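Long-range contacts in StiE protein (Stigmatella aurantiaca, PDB 6ECX), which methylates a hydroxyl oxygen of a polyketide intermediate with S-adenosylmethionine, as the O-methyltransferase domain of a larger modular polyketide synthase: residues 90-95 with 111-116; 229-234 with 284-289. One frame throughout, in Å; residues are numbered along the deposited sequence.

How the contacts relate
From the N terminus the chain first enters the sheet at strand 91-94. It then passes through helix 101-109 and returns alongside in strand 114-119, and contact 1 closes this short beta-alpha-beta loop. Contact 2 comes later and in series, so the two neither nest nor cross. It closes a longer, mostly helical excursion between strand 226-233 and strand 283-292. Both contacts belong to the same mixed sheet. Strands 157-163 and 187-196 lie between them. The centres of contact 1 and contact 2 are 22 Å apart. Contact 1 joins two parallel strands near the S-adenosylmethionine pocket. Contact 2 pairs strand 226-233 with the antiparallel strand 283-292.

Contact 1. Residues 90-95 with 111-116; sequences KNVMDF and EHLKLD
K90 extends its CG anti to the backbone N (chi1 -178°) and then bends at chi2 (54°). This brings NZ to the carbonyl oxygen of H112, 2.9 Å from K90 NZ to H112 O and in the carbonyl plane. The two segments carry neighbouring parallel strands of a beta-alpha-beta unit in the Rossmann-like methyltransferase fold, with helix 101-109 as the crossover. Four backbone bonds zip them together: K114 N to K90 O, V92 N to K114 O, D116 N to V92 O and D94 N to D116 O. On one face V92 and L115 lie side by side and point the same way, with L115 CD2 3.7 Å from V92 CB. Helix 101-109 covers L115 through L103 and L106. The other face carries N91, K114, M93 and D116. Here N91 OD1 lies 3.6 Å from K114 CB, against the foot of the lysine chain. The D116 carboxylate is held by R142 in a salt bridge and by Y157 in a hydrogen bond. F95 follows the strand and touches S-adenosylmethionine. M93 crosses D116 at about a right angle, with M93 SD 3.9 Å from D116 CB.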
ATOM      1  N   LYS A  90     -19.786  -0.794   5.827  1.00 43.57           N
ATOM      2  CA  LYS A  90     -20.456  -1.885   5.139  1.00 48.11           C
ATOM      3  C   LYS A  90     -19.670  -2.415   3.948  1.00 46.57           C
ATOM      4  O   LYS A  90     -19.454  -3.626   3.857  1.00 44.09           O
ATOM      5  CB  LYS A  90     -21.849  -1.446   4.678  1.00 50.06           C
ATOM      6  CG  LYS A  90     -22.630  -2.555   3.988  1.00 53.54           C
ATOM      7  CD  LYS A  90     -22.706  -3.802   4.862  1.00 59.25           C
ATOM      8  CE  LYS A  90     -23.677  -4.833   4.307  1.00 66.84           C
ATOM      9  NZ  LYS A  90     -23.966  -5.874   5.337  1.00 78.91           N
ATOM     10  N   ASN A  91     -19.223  -1.537   3.039  1.00 39.21           N
ATOM     11  CA  ASN A  91     -18.700  -1.939   1.734  1.00 40.13           C
ATOM     12  C   ASN A  91     -17.265  -1.450   1.574  1.00 42.52           C
ATOM     13  O   ASN A  91     -16.977  -0.289   1.880  1.00 34.67           O
ATOM     14  CB  ASN A  91     -19.576  -1.350   0.616  1.00 42.49           C
ATOM     15  CG  ASN A  91     -21.041  -1.786   0.734  1.00 51.13           C
ATOM     16  OD1 ASN A  91     -21.347  -2.965   0.604  1.00 50.30           O
ATOM     17  ND2 ASN A  91     -21.940  -0.834   0.991  1.00 59.01           N
ATOM     18  N   VAL A  92     -16.385  -2.330   1.061  1.00 35.55           N
ATOM     19  CA  VAL A  92     -14.948  -2.078   0.935  1.00 36.12           C
ATOM     20  C   VAL A  92     -14.526  -2.303  -0.516  1.00 41.72           C
ATOM     21  O   VAL A  92     -14.951  -3.273  -1.150  1.00 40.40           O
ATOM     22  CB  VAL A  92     -14.119  -3.002   1.866  1.00 37.92           C
ATOM     23  CG1 VAL A  92     -12.587  -2.691   1.765  1.00 37.37           C
ATOM     24  CG2 VAL A  92     -14.614  -2.933   3.325  1.00 38.98           C
ATOM     25  N   MET A  93     -13.673  -1.418  -1.036  1.00 38.20           N
ATOM     26  CA  MET A  93     -13.069  -1.579  -2.363  1.00 34.76           C
ATOM     27  C   MET A  93     -11.554  -1.600  -2.226  1.00 40.99           C
ATOM     28  O   MET A  93     -10.978  -0.669  -1.654  1.00 36.96           O
ATOM     29  CB  MET A  93     -13.478  -0.435  -3.297  1.00 32.47           C
ATOM     30  CG  MET A  93     -12.908  -0.518  -4.710  1.00 36.92           C
ATOM     31  SD  MET A  93     -13.738  -1.843  -5.635  1.00 43.50           S
ATOM     32  CE  MET A  93     -12.299  -2.566  -6.465  1.00 37.12           C
ATOM     33  N   ASP A  94     -10.899  -2.643  -2.773  1.00 39.87           N
ATOM     34  CA  ASP A  94      -9.433  -2.724  -2.829  1.00 39.80           C
ATOM     35  C   ASP A  94      -9.016  -2.552  -4.279  1.00 41.74           C
ATOM     36  O   ASP A  94      -9.207  -3.469  -5.092  1.00 47.79           O
ATOM     37  CB  ASP A  94      -8.935  -4.065  -2.285  1.00 45.10           C
ATOM     38  CG  ASP A  94      -7.404  -4.167  -2.244  1.00 43.86           C
ATOM     39  OD1 ASP A  94      -6.699  -3.438  -2.978  1.00 47.18           O
ATOM     40  OD2 ASP A  94      -6.901  -5.001  -1.455  1.00 47.84           O
ATOM     41  N   PHE A  95      -8.451  -1.389  -4.632  1.00 43.11           N
ATOM     42  CA  PHE A  95      -8.265  -1.147  -6.057  1.00 44.60           C
ATOM     43  C   PHE A  95      -6.950  -1.694  -6.608  1.00 47.22           C
ATOM     44  O   PHE A  95      -6.648  -1.468  -7.781  1.00 48.46           O
ATOM     45  CB  PHE A  95      -8.445   0.341  -6.403  1.00 44.59           C
ATOM     46  CG  PHE A  95      -7.467   1.282  -5.760  1.00 42.91           C
ATOM     47  CD1 PHE A  95      -6.240   1.529  -6.343  1.00 43.61           C
ATOM     48  CD2 PHE A  95      -7.820   1.998  -4.625  1.00 38.25           C
ATOM     49  CE1 PHE A  95      -5.356   2.443  -5.787  1.00 45.32           C
ATOM     50  CE2 PHE A  95      -6.947   2.928  -4.065  1.00 41.32           C
ATOM     51  CZ  PHE A  95      -5.716   3.147  -4.641  1.00 43.06           C
ATOM     52  N   GLU A 111     -17.851 -10.179   9.708  1.00 50.93           N
ATOM     53  CA  GLU A 111     -18.745 -10.958   8.863  1.00 54.96           C
ATOM     54  C   GLU A 111     -19.764 -10.103   8.129  1.00 50.10           C
ATOM     55  O   GLU A 111     -20.337 -10.570   7.144  1.00 49.99           O
ATOM     56  CB  GLU A 111     -19.465 -12.020   9.691  1.00 64.44           C
ATOM     57  CG  GLU A 111     -18.533 -13.088  10.243  1.00 85.29           C
ATOM     58  CD  GLU A 111     -19.275 -14.307  10.767  1.00 96.30           C
ATOM     59  OE1 GLU A 111     -20.017 -14.941   9.983  1.00100.39           O
ATOM     60  OE2 GLU A 111     -19.116 -14.627  11.965  1.00 97.60           O
ATOM     61  N   HIS A 112     -20.010  -8.876   8.579  1.00 46.88           N
ATOM     62  CA  HIS A 112     -20.993  -8.039   7.913  1.00 45.44           C
ATOM     63  C   HIS A 112     -20.461  -7.392   6.634  1.00 48.79           C
ATOM     64  O   HIS A 112     -21.261  -6.923   5.818  1.00 50.14           O
ATOM     65  CB  HIS A 112     -21.460  -6.933   8.863  1.00 45.88           C
ATOM     66  CG  HIS A 112     -20.364  -5.992   9.264  1.00 43.15           C
ATOM     67  ND1 HIS A 112     -19.364  -6.342  10.149  1.00 46.50           N
ATOM     68  CD2 HIS A 112     -20.113  -4.713   8.900  1.00 43.68           C
ATOM     69  CE1 HIS A 112     -18.546  -5.317  10.316  1.00 45.70           C
ATOM     70  NE2 HIS A 112     -18.977  -4.314   9.569  1.00 47.36           N
ATOM     71  N   LEU A 113     -19.142  -7.336   6.445  1.00 44.92           N
ATOM     72  CA  LEU A 113     -18.566  -6.580   5.331  1.00 42.52           C
ATOM     73  C   LEU A 113     -18.828  -7.253   3.986  1.00 47.01           C
ATOM     74  O   LEU A 113     -18.867  -8.481   3.880  1.00 45.69           O
ATOM     75  CB  LEU A 113     -17.049  -6.420   5.500  1.00 44.68           C
ATOM     76  CG  LEU A 113     -16.494  -5.625   6.681  1.00 44.47           C
ATOM     77  CD1 LEU A 113     -14.976  -5.677   6.646  1.00 39.81           C
ATOM     78  CD2 LEU A 113     -16.998  -4.170   6.645  1.00 39.96           C
ATOM     79  N   LYS A 114     -18.988  -6.419   2.955  1.00 40.19           N
ATOM     80  CA  LYS A 114     -18.975  -6.809   1.548  1.00 40.99           C
ATOM     81  C   LYS A 114     -17.780  -6.126   0.894  1.00 44.93           C
ATOM     82  O   LYS A 114     -17.611  -4.912   1.039  1.00 41.37           O
ATOM     83  CB  LYS A 114     -20.262  -6.383   0.830  1.00 50.61           C
ATOM     84  CG  LYS A 114     -21.561  -6.851   1.486  1.00 65.68           C
ATOM     85  CD  LYS A 114     -22.078  -8.149   0.847  1.00 78.02           C
ATOM     86  CE  LYS A 114     -23.425  -8.575   1.418  1.00 85.62           C
ATOM     87  NZ  LYS A 114     -23.948  -9.797   0.749  1.00 95.96           N
ATOM     88  N   LEU A 115     -16.954  -6.887   0.174  1.00 40.34           N
ATOM     89  CA  LEU A 115     -15.682  -6.352  -0.312  1.00 38.36           C
ATOM     90  C   LEU A 115     -15.459  -6.749  -1.763  1.00 40.99           C
ATOM     91  O   LEU A 115     -15.718  -7.892  -2.146  1.00 43.27           O
ATOM     92  CB  LEU A 115     -14.502  -6.848   0.547  1.00 36.90           C
ATOM     93  CG  LEU A 115     -14.676  -6.792   2.080  1.00 36.34           C
ATOM     94  CD1 LEU A 115     -15.282  -8.092   2.644  1.00 37.15           C
ATOM     95  CD2 LEU A 115     -13.353  -6.523   2.726  1.00 42.03           C
ATOM     96  N   ASP A 116     -15.012  -5.793  -2.576  1.00 38.52           N
ATOM     97  CA  ASP A 116     -14.657  -6.049  -3.968  1.00 40.18           C
ATOM     98  C   ASP A 116     -13.185  -5.740  -4.183  1.00 41.79           C
ATOM     99  O   ASP A 116     -12.639  -4.815  -3.578  1.00 42.68           O
ATOM    100  CB  ASP A 116     -15.507  -5.197  -4.925  1.00 38.43           C
ATOM    101  CG  ASP A 116     -16.992  -5.550  -4.843  1.00 44.89           C
ATOM    102  OD1 ASP A 116     -17.273  -6.755  -4.719  1.00 45.58           O
ATOM    103  OD2 ASP A 116     -17.862  -4.641  -4.871  1.00 46.59           O
TER

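Contact 2. Residues 229-234 with 284-289; sequences VDAVDV and SYVLFH
V234 and Y285 meet at a slant, with the valine methyl CG2 at the edge of the ring, near its plane, 3.3 Å from Y285 CD1. V234 CG1 meets L287 CD1 at 3.7 Å, and these two side chains cross at about a right angle. Y285 OH is hydrogen-bonded to E164, and the Y285 ring meets F194 edge-to-face. At the far end V229 runs beside H289 in the same direction. V229 CB lies in the plane of the imidazole, at its edge, 3.6 Å from H289 ND1. D230 has CG between N and the carbonyl carbon (chi1 77°), which sets OD1 3.4 Å from H289 CB. Its carboxylate is turned 68° from the imidazole plane, and OD1 forms a salt bridge with R82. A water joins D233 OD2 to S284 OG; it donates to the carboxylate. D233 OD1 is hydrogen-bonded to S235 OG, and S284 OG to N197 ND2. On the face opposite V232 and L287, A231 CB packs 3.7 Å from V286 CG1. H289 O accepts from both V229 N and D230 N, the latter at a longer 3.3 Å. This is a classic beta bulge, in the antiparallel 6-7 strand pair of a class I methyltransferase sheet.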
ATOM      1  N   VAL A 229      -6.719  13.497   6.244  1.00 39.51           N
ATOM      2  CA  VAL A 229      -6.985  13.653   7.680  1.00 36.59           C
ATOM      3  C   VAL A 229      -5.703  13.553   8.497  1.00 39.48           C
ATOM      4  O   VAL A 229      -5.454  14.386   9.370  1.00 39.83           O
ATOM      5  CB  VAL A 229      -8.028  12.612   8.145  1.00 36.57           C
ATOM      6  CG1 VAL A 229      -8.192  12.646   9.696  1.00 36.17           C
ATOM      7  CG2 VAL A 229      -9.361  12.842   7.449  1.00 32.68           C
ATOM      8  N   ASP A 230      -4.861  12.539   8.231  1.00 33.71           N
ATOM      9  CA  ASP A 230      -3.510  12.536   8.787  1.00 40.33           C
ATOM     10  C   ASP A 230      -2.686  11.476   8.071  1.00 41.37           C
ATOM     11  O   ASP A 230      -3.198  10.704   7.250  1.00 38.56           O
ATOM     12  CB  ASP A 230      -3.484  12.306  10.300  1.00 52.85           C
ATOM     13  CG  ASP A 230      -3.700  10.873  10.676  1.00 61.39           C
ATOM     14  OD1 ASP A 230      -4.504  10.201  10.005  1.00 70.65           O
ATOM     15  OD2 ASP A 230      -3.066  10.413  11.645  1.00 64.21           O
ATOM     16  N   ALA A 231      -1.403  11.446   8.410  1.00 45.74           N
ATOM     17  CA  ALA A 231      -0.437  10.622   7.696  1.00 50.52           C
ATOM     18  C   ALA A 231       0.687  10.247   8.650  1.00 47.90           C
ATOM     19  O   ALA A 231       1.166  11.097   9.405  1.00 49.80           O
ATOM     20  CB  ALA A 231       0.106  11.372   6.475  1.00 46.77           C
ATOM     21  N   VAL A 232       1.057   8.968   8.660  1.00 43.83           N
ATOM     22  CA  VAL A 232       2.162   8.462   9.467  1.00 45.35           C
ATOM     23  C   VAL A 232       3.322   8.098   8.538  1.00 47.68           C
ATOM     24  O   VAL A 232       3.134   7.395   7.535  1.00 42.14           O
ATOM     25  CB  VAL A 232       1.725   7.258  10.323  1.00 41.66           C
ATOM     26  CG1 VAL A 232       2.929   6.638  11.041  1.00 49.32           C
ATOM     27  CG2 VAL A 232       0.675   7.694  11.370  1.00 40.78           C
ATOM     28  N   ASP A 233       4.516   8.567   8.883  1.00 45.60           N
ATOM     29  CA  ASP A 233       5.726   8.334   8.110  1.00 45.65           C
ATOM     30  C   ASP A 233       6.449   7.140   8.729  1.00 48.07           C
ATOM     31  O   ASP A 233       6.989   7.236   9.837  1.00 47.06           O
ATOM     32  CB  ASP A 233       6.591   9.591   8.125  1.00 44.37           C
ATOM     33  CG  ASP A 233       7.831   9.467   7.271  1.00 50.15           C
ATOM     34  OD1 ASP A 233       8.105   8.389   6.716  1.00 48.16           O
ATOM     35  OD2 ASP A 233       8.552  10.473   7.169  1.00 54.45           O
ATOM     36  N   VAL A 234       6.448   6.013   8.025  1.00 48.18           N
ATOM     37  CA  VAL A 234       7.137   4.819   8.495  1.00 47.21           C
ATOM     38  C   VAL A 234       8.416   4.559   7.693  1.00 50.17           C
ATOM     39  O   VAL A 234       8.906   3.428   7.659  1.00 50.96           O
ATOM     40  CB  VAL A 234       6.208   3.594   8.484  1.00 41.47           C
ATOM     41  CG1 VAL A 234       5.022   3.794   9.436  1.00 43.96           C
ATOM     42  CG2 VAL A 234       5.692   3.323   7.073  1.00 43.33           C
ATOM     43  N   SER A 284       9.547   9.417   1.123  1.00 51.52           N
ATOM     44  CA  SER A 284       8.903   9.000   2.353  1.00 53.10           C
ATOM     45  C   SER A 284       7.886   7.926   2.022  1.00 53.38           C
ATOM     46  O   SER A 284       7.188   8.014   1.007  1.00 51.70           O
ATOM     47  CB  SER A 284       8.214  10.176   3.066  1.00 55.28           C
ATOM     48  OG  SER A 284       9.189  11.087   3.529  1.00 56.29           O
ATOM     49  N   TYR A 285       7.841   6.896   2.857  1.00 46.82           N
ATOM     50  CA  TYR A 285       6.814   5.875   2.764  1.00 42.45           C
ATOM     51  C   TYR A 285       5.727   6.259   3.755  1.00 48.01           C
ATOM     52  O   TYR A 285       5.975   6.306   4.965  1.00 48.12           O
ATOM     53  CB  TYR A 285       7.387   4.501   3.073  1.00 46.71           C
ATOM     54  CG  TYR A 285       6.453   3.359   2.790  1.00 48.22           C
ATOM     55  CD1 TYR A 285       5.571   2.912   3.756  1.00 48.15           C
ATOM     56  CD2 TYR A 285       6.461   2.712   1.564  1.00 63.13           C
ATOM     57  CE1 TYR A 285       4.727   1.859   3.526  1.00 50.62           C
ATOM     58  CE2 TYR A 285       5.602   1.651   1.316  1.00 64.75           C
ATOM     59  CZ  TYR A 285       4.742   1.232   2.310  1.00 57.38           C
ATOM     60  OH  TYR A 285       3.895   0.182   2.096  1.00 50.67           O
ATOM     61  N   VAL A 286       4.545   6.564   3.248  1.00 45.42           N
ATOM     62  CA  VAL A 286       3.549   7.298   4.024  1.00 44.23           C
ATOM     63  C   VAL A 286       2.258   6.500   4.062  1.00 39.72           C
ATOM     64  O   VAL A 286       1.852   5.911   3.055  1.00 41.28           O
ATOM     65  CB  VAL A 286       3.314   8.704   3.434  1.00 40.06           C
ATOM     66  CG1 VAL A 286       2.184   9.400   4.176  1.00 45.94           C
ATOM     67  CG2 VAL A 286       4.614   9.530   3.509  1.00 39.75           C
ATOM     68  N   LEU A 287       1.614   6.476   5.227  1.00 39.69           N
ATOM     69  CA  LEU A 287       0.354   5.772   5.406  1.00 36.71           C
ATOM     70  C   LEU A 287      -0.728   6.853   5.555  1.00 43.47           C
ATOM     71  O   LEU A 287      -0.834   7.497   6.607  1.00 43.30           O
ATOM     72  CB  LEU A 287       0.428   4.841   6.617  1.00 41.36           C
ATOM     73  CG  LEU A 287       1.689   3.961   6.725  1.00 46.70           C
ATOM     74  CD1 LEU A 287       1.680   3.131   8.001  1.00 43.02           C
ATOM     75  CD2 LEU A 287       1.844   3.051   5.509  1.00 39.14           C
ATOM     76  N   PHE A 288      -1.507   7.043   4.485  1.00 37.21           N
ATOM     77  CA  PHE A 288      -2.485   8.116   4.364  1.00 40.67           C
ATOM     78  C   PHE A 288      -3.812   7.681   4.975  1.00 41.61           C
ATOM     79  O   PHE A 288      -4.284   6.567   4.724  1.00 35.93           O
ATOM     80  CB  PHE A 288      -2.747   8.476   2.898  1.00 33.88           C
ATOM     81  CG  PHE A 288      -1.528   8.928   2.116  1.00 40.25           C
ATOM     82  CD1 PHE A 288      -0.630   7.998   1.594  1.00 44.61           C
ATOM     83  CD2 PHE A 288      -1.336  10.271   1.823  1.00 43.68           C
ATOM     84  CE1 PHE A 288       0.460   8.411   0.843  1.00 46.24           C
ATOM     85  CE2 PHE A 288      -0.257  10.696   1.073  1.00 48.95           C
ATOM     86  CZ  PHE A 288       0.650   9.765   0.582  1.00 46.22           C
ATOM     87  N   HIS A 289      -4.435   8.573   5.741  1.00 38.37           N
ATOM     88  CA  HIS A 289      -5.843   8.427   6.101  1.00 40.43           C
ATOM     89  C   HIS A 289      -6.598   9.623   5.531  1.00 38.76           C
ATOM     90  O   HIS A 289      -6.333  10.767   5.916  1.00 36.32           O
ATOM     91  CB  HIS A 289      -6.038   8.338   7.616  1.00 40.95           C
ATOM     92  CG  HIS A 289      -7.451   8.051   8.023  1.00 42.74           C
ATOM     93  ND1 HIS A 289      -8.349   9.045   8.347  1.00 48.97           N
ATOM     94  CD2 HIS A 289      -8.130   6.884   8.127  1.00 42.99           C
ATOM     95  CE1 HIS A 289      -9.519   8.506   8.641  1.00 39.43           C
ATOM     96  NE2 HIS A 289      -9.412   7.194   8.521  1.00 49.64           N
TER
HETATM   97  O   HOH W   1      10.737  10.683   5.836  1.00 61.79           O